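Local coordinates for protein eukaryotic peptide chain release factor GTP-binding subunit (Schizosaccharomyces pombe, PDB 1R5B) that is the GTP-binding subunit of the eukaryotic peptide chain release factor, a P-loop protein of the translation-factor family related to elongation factor Tu, at residues Trp198-Tyr203 and Val247-Tyr251; Leu34-Tyr39 and Ala458-Val462; Ser396-His402 and Lys423-Glu429. All blocks are in the same frame, centred on the assembly; numbering follows the deposited sequence.

Contact 1. Residues Trp198-Tyr203 and Val247-Tyr251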
ATOM      1  N   TRP A 198     -16.211  -9.269  26.127  1.00 37.55           N
ATOM      2  CA  TRP A 198     -15.236  -8.223  25.867  1.00 37.20           C
ATOM      3  C   TRP A 198     -14.349  -8.025  27.095  1.00 36.62           C
ATOM      4  O   TRP A 198     -13.935  -6.916  27.413  1.00 36.48           O
ATOM      5  CB  TRP A 198     -15.927  -6.923  25.424  1.00 37.29           C
ATOM      6  CG  TRP A 198     -16.522  -7.027  24.045  1.00 37.40           C
ATOM      7  CD1 TRP A 198     -17.810  -7.376  23.724  1.00 37.68           C
ATOM      8  CD2 TRP A 198     -15.853  -6.799  22.803  1.00 36.39           C
ATOM      9  NE1 TRP A 198     -17.974  -7.377  22.359  1.00 37.44           N
ATOM     10  CE2 TRP A 198     -16.787  -7.027  21.770  1.00 35.98           C
ATOM     11  CE3 TRP A 198     -14.549  -6.428  22.451  1.00 36.79           C
ATOM     12  CZ2 TRP A 198     -16.464  -6.890  20.423  1.00 36.09           C
ATOM     13  CZ3 TRP A 198     -14.228  -6.295  21.108  1.00 35.71           C
ATOM     14  CH2 TRP A 198     -15.182  -6.526  20.112  1.00 35.62           C
ATOM     15  N   SER A 199     -14.054  -9.121  27.781  1.00 36.09           N
ATOM     16  CA  SER A 199     -13.200  -9.060  28.951  1.00 35.65           C
ATOM     17  C   SER A 199     -11.789  -8.718  28.503  1.00 35.55           C
ATOM     18  O   SER A 199     -11.216  -9.426  27.679  1.00 35.29           O
ATOM     19  CB  SER A 199     -13.189 -10.403  29.675  1.00 35.47           C
ATOM     20  OG  SER A 199     -12.085 -10.481  30.562  1.00 35.07           O
ATOM     21  N   GLU A 200     -11.234  -7.638  29.042  1.00 35.52           N
ATOM     22  CA  GLU A 200      -9.819  -7.341  28.855  1.00 35.68           C
ATOM     23  C   GLU A 200      -8.915  -8.441  29.436  1.00 35.88           C
ATOM     24  O   GLU A 200      -7.833  -8.675  28.915  1.00 35.83           O
ATOM     25  CB  GLU A 200      -9.447  -5.988  29.467  1.00 35.79           C
ATOM     26  CG  GLU A 200      -8.176  -5.393  28.872  1.00 36.17           C
ATOM     27  CD  GLU A 200      -7.698  -4.128  29.568  1.00 36.94           C
ATOM     28  OE1 GLU A 200      -8.260  -3.743  30.626  1.00 36.96           O
ATOM     29  OE2 GLU A 200      -6.736  -3.524  29.044  1.00 37.18           O
ATOM     30  N   GLU A 201      -9.346  -9.105  30.511  1.00 36.15           N
ATOM     31  CA  GLU A 201      -8.577 -10.224  31.074  1.00 36.23           C
ATOM     32  C   GLU A 201      -8.415 -11.380  30.087  1.00 35.78           C
ATOM     33  O   GLU A 201      -7.355 -11.974  30.019  1.00 36.09           O
ATOM     34  CB  GLU A 201      -9.212 -10.766  32.355  1.00 36.40           C
ATOM     35  CG  GLU A 201      -8.550 -10.291  33.634  1.00 37.68           C
ATOM     36  CD  GLU A 201      -9.317  -9.149  34.273  1.00 39.64           C
ATOM     37  OE1 GLU A 201      -9.613  -8.177  33.540  1.00 41.20           O
ATOM     38  OE2 GLU A 201      -9.634  -9.226  35.488  1.00 38.89           O
ATOM     39  N   ARG A 202      -9.477 -11.698  29.353  1.00 35.25           N
ATOM     40  CA  ARG A 202      -9.474 -12.785  28.378  1.00 34.96           C
ATOM     41  C   ARG A 202      -8.625 -12.406  27.175  1.00 34.82           C
ATOM     42  O   ARG A 202      -7.868 -13.225  26.661  1.00 34.74           O
ATOM     43  CB  ARG A 202     -10.898 -13.078  27.894  1.00 35.02           C
ATOM     44  CG  ARG A 202     -11.269 -14.546  27.828  1.00 35.32           C
ATOM     45  CD  ARG A 202     -10.513 -15.369  26.778  1.00 35.11           C
ATOM     46  NE  ARG A 202      -9.693 -16.390  27.429  1.00 34.99           N
ATOM     47  CZ  ARG A 202      -9.590 -17.683  27.084  1.00 34.76           C
ATOM     48  NH1 ARG A 202     -10.235 -18.195  26.039  1.00 33.24           N
ATOM     49  NH2 ARG A 202      -8.813 -18.480  27.812  1.00 34.13           N
ATOM     50  N   TYR A 203      -8.764 -11.159  26.729  1.00 34.38           N
ATOM     51  CA  TYR A 203      -8.061 -10.676  25.546  1.00 34.12           C
ATOM     52  C   TYR A 203      -6.564 -10.682  25.785  1.00 34.12           C
ATOM     53  O   TYR A 203      -5.808 -11.204  24.975  1.00 33.69           O
ATOM     54  CB  TYR A 203      -8.512  -9.257  25.176  1.00 33.79           C
ATOM     55  CG  TYR A 203      -7.769  -8.682  23.992  1.00 33.24           C
ATOM     56  CD1 TYR A 203      -8.024  -9.126  22.704  1.00 32.50           C
ATOM     57  CD2 TYR A 203      -6.794  -7.711  24.164  1.00 33.17           C
ATOM     58  CE1 TYR A 203      -7.333  -8.611  21.619  1.00 32.36           C
ATOM     59  CE2 TYR A 203      -6.100  -7.180  23.073  1.00 31.97           C
ATOM     60  CZ  TYR A 203      -6.374  -7.630  21.811  1.00 31.86           C
ATOM     61  OH  TYR A 203      -5.686  -7.109  20.734  1.00 31.00           O
ATOM     62  N   VAL A 247     -19.663  -0.913  24.739  1.00 41.42           N
ATOM     63  CA  VAL A 247     -19.425  -2.349  24.544  1.00 41.48           C
ATOM     64  C   VAL A 247     -18.037  -2.802  25.040  1.00 41.64           C
ATOM     65  O   VAL A 247     -17.905  -3.863  25.651  1.00 41.76           O
ATOM     66  CB  VAL A 247     -19.606  -2.742  23.054  1.00 41.22           C
ATOM     67  CG1 VAL A 247     -19.283  -4.212  22.829  1.00 41.24           C
ATOM     68  CG2 VAL A 247     -21.025  -2.449  22.598  1.00 41.46           C
ATOM     69  N   CYS A 248     -17.014  -1.995  24.776  1.00 41.71           N
ATOM     70  CA  CYS A 248     -15.639  -2.324  25.130  1.00 41.73           C
ATOM     71  C   CYS A 248     -14.875  -1.019  25.370  1.00 41.60           C
ATOM     72  O   CYS A 248     -14.323  -0.427  24.439  1.00 41.67           O
ATOM     73  CB  CYS A 248     -15.003  -3.152  24.012  1.00 41.79           C
ATOM     74  SG  CYS A 248     -13.245  -3.518  24.214  1.00 42.70           S
ATOM     75  N   PRO A 249     -14.870  -0.558  26.616  1.00 41.54           N
ATOM     76  CA  PRO A 249     -14.239   0.726  26.965  1.00 41.54           C
ATOM     77  C   PRO A 249     -12.715   0.744  26.841  1.00 41.46           C
ATOM     78  O   PRO A 249     -12.144   1.811  26.605  1.00 41.39           O
ATOM     79  CB  PRO A 249     -14.631   0.940  28.442  1.00 41.65           C
ATOM     80  CG  PRO A 249     -15.568  -0.168  28.817  1.00 41.58           C
ATOM     81  CD  PRO A 249     -15.473  -1.228  27.783  1.00 41.57           C
ATOM     82  N   TRP A 250     -12.079  -0.418  26.986  1.00 41.42           N
ATOM     83  CA  TRP A 250     -10.620  -0.499  27.140  1.00 41.24           C
ATOM     84  C   TRP A 250      -9.850  -0.533  25.821  1.00 41.62           C
ATOM     85  O   TRP A 250      -8.726  -0.035  25.762  1.00 41.49           O
ATOM     86  CB  TRP A 250     -10.223  -1.700  28.018  1.00 41.05           C
ATOM     87  CG  TRP A 250     -10.877  -2.987  27.625  1.00 39.89           C
ATOM     88  CD1 TRP A 250     -12.022  -3.514  28.148  1.00 39.05           C
ATOM     89  CD2 TRP A 250     -10.439  -3.900  26.614  1.00 38.58           C
ATOM     90  NE1 TRP A 250     -12.320  -4.702  27.529  1.00 38.56           N
ATOM     91  CE2 TRP A 250     -11.364  -4.965  26.581  1.00 38.47           C
ATOM     92  CE3 TRP A 250      -9.346  -3.934  25.731  1.00 38.17           C
ATOM     93  CZ2 TRP A 250     -11.233  -6.049  25.703  1.00 37.66           C
ATOM     94  CZ3 TRP A 250      -9.217  -5.012  24.863  1.00 37.55           C
ATOM     95  CH2 TRP A 250     -10.158  -6.051  24.856  1.00 37.46           C
ATOM     96  N   TYR A 251     -10.429  -1.129  24.776  1.00 42.24           N
ATOM     97  CA  TYR A 251      -9.784  -1.135  23.455  1.00 42.63           C
ATOM     98  C   TYR A 251     -10.033   0.196  22.793  1.00 42.84           C
ATOM     99  O   TYR A 251     -11.190   0.608  22.604  1.00 43.23           O
ATOM    100  CB  TYR A 251     -10.323  -2.226  22.528  1.00 42.89           C
ATOM    101  CG  TYR A 251      -9.604  -2.246  21.190  1.00 43.31           C
ATOM    102  CD1 TYR A 251      -8.277  -2.645  21.111  1.00 44.13           C
ATOM    103  CD2 TYR A 251     -10.241  -1.851  20.016  1.00 43.68           C
ATOM    104  CE1 TYR A 251      -7.597  -2.667  19.897  1.00 44.66           C
ATOM    105  CE2 TYR A 251      -9.567  -1.866  18.787  1.00 44.31           C
ATOM    106  CZ  TYR A 251      -8.243  -2.277  18.737  1.00 44.93           C
ATOM    107  OH  TYR A 251      -7.541  -2.295  17.547  1.00 45.25           O
TER
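W198 and C248 approach to 6.0 Å between their CA atoms, and E200 and W250 follow at 7.1 Å between theirs, where the start of helix 200-218 meets the irregular loop from strand 226-230 to helix 256-262. S199 is the N-cap of that helix, its OG accepting from R202 N, and the residue before it offers its carbonyl to the loop. W250 takes up that offer: its NE1 donates to W198 O over 2.7 Å, with the oxygen 3° out of the indole plane and NE1 lying nearly along the C=O axis, the N-H bent to 145° at the hydrogen. Both faces of the W250 indole are covered. E200 CB rests 3.5 Å above one, with its carboxylate almost parallel to the ring, while C248 SG sits over the centre of the other. This fold-back of the indole onto the sulfur is made possible by chi1 of 49°, which places CG between the backbone N and the carbonyl carbon. Y203 meets the far rim obliquely, its CB 3.6 Å from W250 CH2. The W198 indole carries V247 CG1 over one face, 3.7 Å from the five-membered ring's centroid, and C248 SG lies 3.6 Å from its CE3. One sulfur touches two indoles, and a short, somewhat bent hydrogen bond, added to packing on both faces, should limit the rotation of the W250 ring within the GTP-binding domain.

Contact 2. Residues Leu34-Tyr39 and Ala458-Val462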
ATOM      1  N   LEU A  34     -12.721  14.188  -8.777  1.00 35.43           N
ATOM      2  CA  LEU A  34     -12.419  13.559 -10.065  1.00 35.41           C
ATOM      3  C   LEU A  34     -11.126  12.732  -9.973  1.00 35.53           C
ATOM      4  O   LEU A  34     -10.822  11.948 -10.874  1.00 35.35           O
ATOM      5  CB  LEU A  34     -12.285  14.618 -11.171  1.00 35.45           C
ATOM      6  CG  LEU A  34     -11.219  15.721 -11.010  1.00 35.52           C
ATOM      7  CD1 LEU A  34      -9.836  15.320 -11.579  1.00 34.93           C
ATOM      8  CD2 LEU A  34     -11.710  17.025 -11.643  1.00 35.35           C
ATOM      9  N   LEU A  35     -10.373  12.939  -8.887  1.00 35.63           N
ATOM     10  CA  LEU A  35      -9.187  12.157  -8.541  1.00 35.71           C
ATOM     11  C   LEU A  35      -9.493  10.664  -8.466  1.00 36.03           C
ATOM     12  O   LEU A  35      -8.695   9.839  -8.906  1.00 35.96           O
ATOM     13  CB  LEU A  35      -8.636  12.605  -7.182  1.00 35.59           C
ATOM     14  CG  LEU A  35      -8.194  14.053  -6.953  1.00 35.76           C
ATOM     15  CD1 LEU A  35      -7.585  14.186  -5.556  1.00 36.18           C
ATOM     16  CD2 LEU A  35      -7.215  14.559  -8.018  1.00 35.61           C
ATOM     17  N   LYS A  36     -10.636  10.322  -7.877  1.00 36.33           N
ATOM     18  CA  LYS A  36     -11.130   8.947  -7.890  1.00 36.61           C
ATOM     19  C   LYS A  36     -11.590   8.655  -9.313  1.00 36.79           C
ATOM     20  O   LYS A  36     -12.012   9.574 -10.012  1.00 37.08           O
ATOM     21  CB  LYS A  36     -12.286   8.790  -6.901  1.00 36.66           C
ATOM     22  CG  LYS A  36     -11.899   9.075  -5.444  1.00 37.03           C
ATOM     23  CD  LYS A  36     -13.123   9.256  -4.553  1.00 37.58           C
ATOM     24  CE  LYS A  36     -13.728   7.914  -4.146  1.00 37.77           C
ATOM     25  NZ  LYS A  36     -15.087   8.079  -3.557  1.00 38.01           N
ATOM     26  N   ASP A  37     -11.493   7.400  -9.753  1.00 36.94           N
ATOM     27  CA  ASP A  37     -11.825   7.025 -11.144  1.00 36.95           C
ATOM     28  C   ASP A  37     -10.616   7.185 -12.063  1.00 36.34           C
ATOM     29  O   ASP A  37     -10.414   6.371 -12.968  1.00 36.45           O
ATOM     30  CB  ASP A  37     -13.019   7.830 -11.694  1.00 37.45           C
ATOM     31  CG  ASP A  37     -13.636   7.208 -12.948  1.00 38.59           C
ATOM     32  OD1 ASP A  37     -14.569   7.825 -13.501  1.00 38.46           O
ATOM     33  OD2 ASP A  37     -13.265   6.124 -13.450  1.00 40.86           O
ATOM     34  N   MET A  38      -9.827   8.239 -11.853  1.00 35.48           N
ATOM     35  CA  MET A  38      -8.477   8.317 -12.430  1.00 34.71           C
ATOM     36  C   MET A  38      -7.538   7.443 -11.568  1.00 34.35           C
ATOM     37  O   MET A  38      -7.160   6.340 -11.964  1.00 34.81           O
ATOM     38  CB  MET A  38      -7.999   9.785 -12.505  1.00 34.23           C
ATOM     39  CG  MET A  38      -6.477   9.998 -12.732  1.00 33.17           C
ATOM     40  SD  MET A  38      -5.953   9.890 -14.459  1.00 26.95           S
ATOM     41  CE  MET A  38      -6.732  11.309 -15.153  1.00 27.79           C
ATOM     42  N   TYR A  39      -7.192   7.930 -10.383  1.00 33.57           N
ATOM     43  CA  TYR A  39      -6.337   7.192  -9.463  1.00 32.94           C
ATOM     44  C   TYR A  39      -7.178   6.155  -8.687  1.00 32.69           C
ATOM     45  O   TYR A  39      -7.780   6.464  -7.651  1.00 32.66           O
ATOM     46  CB  TYR A  39      -5.618   8.161  -8.507  1.00 32.63           C
ATOM     47  CG  TYR A  39      -4.974   9.394  -9.157  1.00 32.47           C
ATOM     48  CD1 TYR A  39      -5.333  10.690  -8.757  1.00 31.68           C
ATOM     49  CD2 TYR A  39      -3.995   9.272 -10.150  1.00 32.04           C
ATOM     50  CE1 TYR A  39      -4.737  11.829  -9.328  1.00 30.29           C
ATOM     51  CE2 TYR A  39      -3.406  10.414 -10.735  1.00 31.15           C
ATOM     52  CZ  TYR A  39      -3.781  11.684 -10.308  1.00 30.32           C
ATOM     53  OH  TYR A  39      -3.199  12.806 -10.848  1.00 28.42           O
ATOM     54  N   ALA A 458      -3.513  20.046 -15.303  1.00 33.56           N
ATOM     55  CA  ALA A 458      -4.001  18.685 -15.528  1.00 33.61           C
ATOM     56  C   ALA A 458      -3.588  17.703 -14.430  1.00 33.71           C
ATOM     57  O   ALA A 458      -2.894  18.068 -13.482  1.00 33.89           O
ATOM     58  CB  ALA A 458      -3.555  18.183 -16.903  1.00 33.54           C
ATOM     59  N   VAL A 459      -4.053  16.461 -14.561  1.00 33.63           N
ATOM     60  CA  VAL A 459      -3.635  15.359 -13.694  1.00 33.37           C
ATOM     61  C   VAL A 459      -3.685  14.066 -14.488  1.00 33.30           C
ATOM     62  O   VAL A 459      -4.539  13.893 -15.357  1.00 32.91           O
ATOM     63  CB  VAL A 459      -4.524  15.206 -12.424  1.00 33.37           C
ATOM     64  CG1 VAL A 459      -4.118  16.204 -11.340  1.00 33.07           C
ATOM     65  CG2 VAL A 459      -6.009  15.335 -12.753  1.00 33.53           C
ATOM     66  N   GLY A 460      -2.777  13.150 -14.177  1.00 33.46           N
ATOM     67  CA  GLY A 460      -2.663  11.931 -14.948  1.00 33.57           C
ATOM     68  C   GLY A 460      -1.847  10.832 -14.306  1.00 33.75           C
ATOM     69  O   GLY A 460      -1.119  11.060 -13.347  1.00 33.80           O
ATOM     70  N   LYS A 461      -2.001   9.630 -14.849  1.00 33.75           N
ATOM     71  CA  LYS A 461      -1.215   8.476 -14.457  1.00 33.72           C
ATOM     72  C   LYS A 461      -0.558   7.860 -15.681  1.00 33.74           C
ATOM     73  O   LYS A 461      -1.094   7.977 -16.776  1.00 33.80           O
ATOM     74  CB  LYS A 461      -2.104   7.444 -13.767  1.00 33.79           C
ATOM     75  CG  LYS A 461      -3.180   6.807 -14.643  1.00 33.49           C
ATOM     76  CD  LYS A 461      -4.481   6.604 -13.866  1.00 32.78           C
ATOM     77  CE  LYS A 461      -5.655   6.247 -14.775  1.00 32.41           C
ATOM     78  NZ  LYS A 461      -6.482   5.142 -14.205  1.00 31.59           N
ATOM     79  N   VAL A 462       0.584   7.190 -15.494  1.00 33.41           N
ATOM     80  CA  VAL A 462       1.301   6.572 -16.612  1.00 33.34           C
ATOM     81  C   VAL A 462       0.853   5.126 -16.736  1.00 33.36           C
ATOM     82  O   VAL A 462       0.652   4.478 -15.728  1.00 33.14           O
ATOM     83  CB  VAL A 462       2.880   6.696 -16.505  1.00 33.40           C
ATOM     84  CG1 VAL A 462       3.332   7.394 -15.232  1.00 32.86           C
ATOM     85  CG2 VAL A 462       3.586   5.345 -16.684  1.00 33.07           C
TER
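Y39 and V459 meet where a short helical turn near the N-terminus leans on strand 457-466 of the C-terminal beta domain, a fold shared with the elongation factors. The tight part of the contact is made by Y39 and M38 against V459, G460 and K461. Y39 crosses V459 at about a right angle, its OH 3.2 Å from V459 CB, and the same hydroxyl has a weak hydrogen bond to F448 O on the adjoining strand. G460 O stands at the ring edge, in plane, 3.5 Å from Y39 CE2, and M38 CG lies over one face of the ring. R447 adds a cation-pi contact, so the tyrosine is surrounded at hydroxyl, edge and ring. M38 leaves the backbone with CG anti to the N (chi1 164°) and then turns twice, bringing its methyl CE to 3.4 Å from V459 O. At G460, which has no side chain, M38 SD comes within 3.9 Å of CA.

The outer side is looser. L34, exposed, reaches across with CD1 to V459 CG2 at 4.0 Å, and exposed D37 leaves its OD2 6.9 Å from K461 NZ, where any attraction is probably slight. That lysine belongs to the tight side instead: it lies along the methionine in the opposite sense, K461 CD 3.6 Å from M38 SD, and ends with NZ donating to M38 O over 2.6 Å, tilted 22° from the carbonyl plane.

Contact 3. Residues Ser396-His402 and Lys423-Glu429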
ATOM      1  N   SER A 396       5.939  17.027 -23.131  1.00 35.50           N
ATOM      2  CA  SER A 396       5.182  17.380 -24.327  1.00 35.78           C
ATOM      3  C   SER A 396       4.504  16.147 -24.924  1.00 35.95           C
ATOM      4  O   SER A 396       4.941  15.016 -24.697  1.00 35.76           O
ATOM      5  CB  SER A 396       6.109  18.008 -25.373  1.00 35.73           C
ATOM      6  OG  SER A 396       7.118  17.085 -25.752  1.00 35.47           O
ATOM      7  N   PHE A 397       3.445  16.369 -25.707  1.00 36.24           N
ATOM      8  CA  PHE A 397       2.685  15.252 -26.263  1.00 36.33           C
ATOM      9  C   PHE A 397       3.251  14.925 -27.632  1.00 36.22           C
ATOM     10  O   PHE A 397       3.658  15.818 -28.350  1.00 36.31           O
ATOM     11  CB  PHE A 397       1.192  15.592 -26.330  1.00 36.47           C
ATOM     12  CG  PHE A 397       0.566  15.832 -24.976  1.00 36.18           C
ATOM     13  CD1 PHE A 397      -0.174  14.834 -24.348  1.00 36.16           C
ATOM     14  CD2 PHE A 397       0.727  17.056 -24.324  1.00 36.14           C
ATOM     15  CE1 PHE A 397      -0.741  15.055 -23.095  1.00 35.70           C
ATOM     16  CE2 PHE A 397       0.163  17.282 -23.067  1.00 36.05           C
ATOM     17  CZ  PHE A 397      -0.571  16.286 -22.456  1.00 35.47           C
ATOM     18  N   ALA A 398       3.291  13.640 -27.973  1.00 36.23           N
ATOM     19  CA  ALA A 398       3.925  13.165 -29.199  1.00 36.29           C
ATOM     20  C   ALA A 398       2.905  12.536 -30.145  1.00 36.37           C
ATOM     21  O   ALA A 398       2.818  12.917 -31.307  1.00 36.43           O
ATOM     22  CB  ALA A 398       5.023  12.164 -28.868  1.00 36.19           C
ATOM     23  N   LYS A 399       2.149  11.565 -29.641  1.00 36.57           N
ATOM     24  CA  LYS A 399       1.128  10.875 -30.428  1.00 36.66           C
ATOM     25  C   LYS A 399      -0.232  10.946 -29.726  1.00 36.72           C
ATOM     26  O   LYS A 399      -0.730   9.921 -29.249  1.00 36.80           O
ATOM     27  CB  LYS A 399       1.528   9.409 -30.661  1.00 36.63           C
ATOM     28  CG  LYS A 399       2.835   9.222 -31.426  1.00 36.73           C
ATOM     29  CD  LYS A 399       3.034   7.768 -31.851  1.00 36.54           C
ATOM     30  CE  LYS A 399       4.274   7.586 -32.723  1.00 36.38           C
ATOM     31  NZ  LYS A 399       5.359   6.866 -32.000  1.00 36.41           N
ATOM     32  N   LEU A 400      -0.816  12.152 -29.668  1.00 36.73           N
ATOM     33  CA  LEU A 400      -2.166  12.373 -29.102  1.00 36.56           C
ATOM     34  C   LEU A 400      -3.124  11.370 -29.728  1.00 36.58           C
ATOM     35  O   LEU A 400      -3.329  11.376 -30.935  1.00 36.56           O
ATOM     36  CB  LEU A 400      -2.664  13.816 -29.332  1.00 36.38           C
ATOM     37  CG  LEU A 400      -3.275  14.571 -28.139  1.00 36.12           C
ATOM     38  CD1 LEU A 400      -2.215  14.902 -27.110  1.00 36.85           C
ATOM     39  CD2 LEU A 400      -3.983  15.855 -28.551  1.00 35.89           C
ATOM     40  N   LEU A 401      -3.698  10.507 -28.896  1.00 36.86           N
ATOM     41  CA  LEU A 401      -4.365   9.292 -29.371  1.00 37.01           C
ATOM     42  C   LEU A 401      -5.871   9.257 -29.027  1.00 37.06           C
ATOM     43  O   LEU A 401      -6.703   9.016 -29.919  1.00 37.25           O
ATOM     44  CB  LEU A 401      -3.629   8.042 -28.835  1.00 36.98           C
ATOM     45  CG  LEU A 401      -2.912   7.118 -29.837  1.00 36.68           C
ATOM     46  CD1 LEU A 401      -1.927   6.200 -29.125  1.00 36.44           C
ATOM     47  CD2 LEU A 401      -3.902   6.294 -30.666  1.00 36.61           C
ATOM     48  N   HIS A 402      -6.217   9.513 -27.757  1.00 36.96           N
ATOM     49  CA  HIS A 402      -7.593   9.316 -27.262  1.00 36.83           C
ATOM     50  C   HIS A 402      -8.148  10.421 -26.337  1.00 36.79           C
ATOM     51  O   HIS A 402      -7.391  11.187 -25.740  1.00 36.59           O
ATOM     52  CB  HIS A 402      -7.657   7.988 -26.518  1.00 36.75           C
ATOM     53  CG  HIS A 402      -7.417   6.796 -27.384  1.00 36.53           C
ATOM     54  ND1 HIS A 402      -6.155   6.400 -27.765  1.00 36.32           N
ATOM     55  CD2 HIS A 402      -8.270   5.904 -27.933  1.00 36.66           C
ATOM     56  CE1 HIS A 402      -6.240   5.322 -28.518  1.00 36.28           C
ATOM     57  NE2 HIS A 402      -7.515   4.996 -28.632  1.00 36.78           N
ATOM     58  N   LYS A 423     -10.049  14.445 -21.318  1.00 36.10           N
ATOM     59  CA  LYS A 423      -9.169  13.382 -20.852  1.00 36.70           C
ATOM     60  C   LYS A 423      -8.113  12.972 -21.929  1.00 37.32           C
ATOM     61  O   LYS A 423      -7.924  13.710 -22.910  1.00 37.72           O
ATOM     62  CB  LYS A 423     -10.053  12.206 -20.412  1.00 36.86           C
ATOM     63  CG  LYS A 423     -10.562  12.300 -18.951  1.00 36.96           C
ATOM     64  CD  LYS A 423     -12.040  12.702 -18.846  1.00 36.66           C
ATOM     65  CE  LYS A 423     -12.902  11.545 -18.323  1.00 36.90           C
ATOM     66  NZ  LYS A 423     -14.367  11.831 -18.358  1.00 35.97           N
ATOM     67  N   ILE A 424      -7.399  11.849 -21.743  1.00 37.89           N
ATOM     68  CA  ILE A 424      -6.452  11.336 -22.768  1.00 38.31           C
ATOM     69  C   ILE A 424      -5.919   9.895 -22.572  1.00 38.53           C
ATOM     70  O   ILE A 424      -5.968   9.346 -21.476  1.00 38.58           O
ATOM     71  CB  ILE A 424      -5.214  12.272 -22.881  1.00 38.44           C
ATOM     72  CG1 ILE A 424      -4.683  12.324 -24.328  1.00 38.90           C
ATOM     73  CG2 ILE A 424      -4.128  11.819 -21.906  1.00 38.30           C
ATOM     74  CD1 ILE A 424      -3.133  12.430 -24.458  1.00 39.49           C
ATOM     75  N   ILE A 425      -5.405   9.307 -23.653  1.00 38.79           N
ATOM     76  CA  ILE A 425      -4.477   8.165 -23.583  1.00 39.08           C
ATOM     77  C   ILE A 425      -3.451   8.243 -24.744  1.00 39.28           C
ATOM     78  O   ILE A 425      -3.735   7.813 -25.864  1.00 39.52           O
ATOM     79  CB  ILE A 425      -5.252   6.769 -23.477  1.00 39.15           C
ATOM     80  CG1 ILE A 425      -4.849   5.727 -24.547  1.00 39.12           C
ATOM     81  CG2 ILE A 425      -6.772   6.964 -23.450  1.00 39.10           C
ATOM     82  CD1 ILE A 425      -3.475   5.082 -24.334  1.00 38.79           C
ATOM     83  N   ALA A 426      -2.274   8.824 -24.484  1.00 39.45           N
ATOM     84  CA  ALA A 426      -1.273   9.051 -25.547  1.00 39.41           C
ATOM     85  C   ALA A 426       0.184   9.242 -25.092  1.00 39.49           C
ATOM     86  O   ALA A 426       0.468   9.426 -23.903  1.00 39.33           O
ATOM     87  CB  ALA A 426      -1.691  10.230 -26.389  1.00 39.55           C
ATOM     88  N   GLU A 427       1.093   9.219 -26.076  1.00 39.49           N
ATOM     89  CA  GLU A 427       2.547   9.298 -25.844  1.00 39.32           C
ATOM     90  C   GLU A 427       2.993  10.658 -25.309  1.00 38.96           C
ATOM     91  O   GLU A 427       2.483  11.702 -25.719  1.00 38.80           O
ATOM     92  CB  GLU A 427       3.346   8.991 -27.130  1.00 39.38           C
ATOM     93  CG  GLU A 427       3.917   7.578 -27.209  1.00 39.84           C
ATOM     94  CD  GLU A 427       5.144   7.472 -28.100  1.00 39.93           C
ATOM     95  OE1 GLU A 427       5.040   6.875 -29.194  1.00 40.06           O
ATOM     96  OE2 GLU A 427       6.217   7.979 -27.705  1.00 40.27           O
ATOM     97  N   LEU A 428       3.965  10.614 -24.404  1.00 38.49           N
ATOM     98  CA  LEU A 428       4.571  11.805 -23.825  1.00 38.20           C
ATOM     99  C   LEU A 428       6.086  11.673 -23.896  1.00 37.69           C
ATOM    100  O   LEU A 428       6.615  10.574 -24.050  1.00 37.70           O
ATOM    101  CB  LEU A 428       4.141  11.991 -22.373  1.00 38.30           C
ATOM    102  CG  LEU A 428       3.052  13.041 -22.145  1.00 38.75           C
ATOM    103  CD1 LEU A 428       1.755  12.605 -22.832  1.00 39.38           C
ATOM    104  CD2 LEU A 428       2.824  13.297 -20.643  1.00 39.03           C
ATOM    105  N   GLU A 429       6.772  12.805 -23.779  1.00 37.01           N
ATOM    106  CA  GLU A 429       8.217  12.845 -23.900  1.00 36.28           C
ATOM    107  C   GLU A 429       8.792  13.943 -23.002  1.00 35.72           C
ATOM    108  O   GLU A 429       8.172  15.015 -22.822  1.00 35.67           O
ATOM    109  CB  GLU A 429       8.619  13.049 -25.371  1.00 36.55           C
ATOM    110  CG  GLU A 429       9.116  11.782 -26.064  1.00 36.97           C
ATOM    111  CD  GLU A 429       9.617  12.027 -27.481  1.00 37.27           C
ATOM    112  OE1 GLU A 429      10.534  12.859 -27.659  1.00 37.54           O
ATOM    113  OE2 GLU A 429       9.094  11.385 -28.420  1.00 37.53           O
TER
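S396 and E429 open the contact as an antiparallel hydrogen-bonded pair: S396 N donates to E429 O, and E429 N to S396 O, each over 3.0 Å. F397 and L428 follow as a non-hydrogen-bonded pair, and A398 N then donates a hydrogen bond to E427 O, 3.1 Å long and from well above the carbonyl plane. Beyond this the register slips by two residues, and regular pairing gives way to two weak bonds at the other end, from I425 N to H402 O and from H402 ND1 to I425 O.

The salt bridge across the two segments joins K399 and E427, whose side chains run alongside each other in the same direction. A bend at the end of the lysine delivers NZ to the syn side of E427 OE1, 2.8 Å away and 24° out of the carboxylate plane.

F397 and L428, on one face, begin an apolar patch that I424 and L400 continue. L428 CD1 presses on F397 CD1 at 3.3 Å, and I424 CD1 touches both F397 CE1 at 3.8 Å and L400 CD1 at 3.7 Å; I369 of the neighbouring strand extends this patch. Where the pairing is irregular, A426 CB is pressed tightly against the passing backbone, 3.0 Å from K399 O, and I425 CG2 lies against H402 CB. The arrangement is that of an outermost strand, 396-397, joined briefly to 426-430 in the antiparallel sheet of the C-terminal beta domain.

The three contacts illustrate how chemistry follows position in a fold. Contacts 2 and 3 reach the same antiparallel sheet of the C-terminal domain, their centres about 15 Å apart; contact 1 belongs to the GTP-binding domain, on the opposite side of the chain's centre and about 43 Å from contact 2, centre to centre. All three are partly buried. Contact 2, nearest the chain's centre, joins the N-terminal turn to an inner strand, relying on side chains and one lysine bond. Contact 3, at the sheet's margin, depends on backbone pairing and a salt bridge, with an apolar patch, whereas contact 1, between helix and loop, is mainly aromatic and sulfur packing around one indole hydrogen bond.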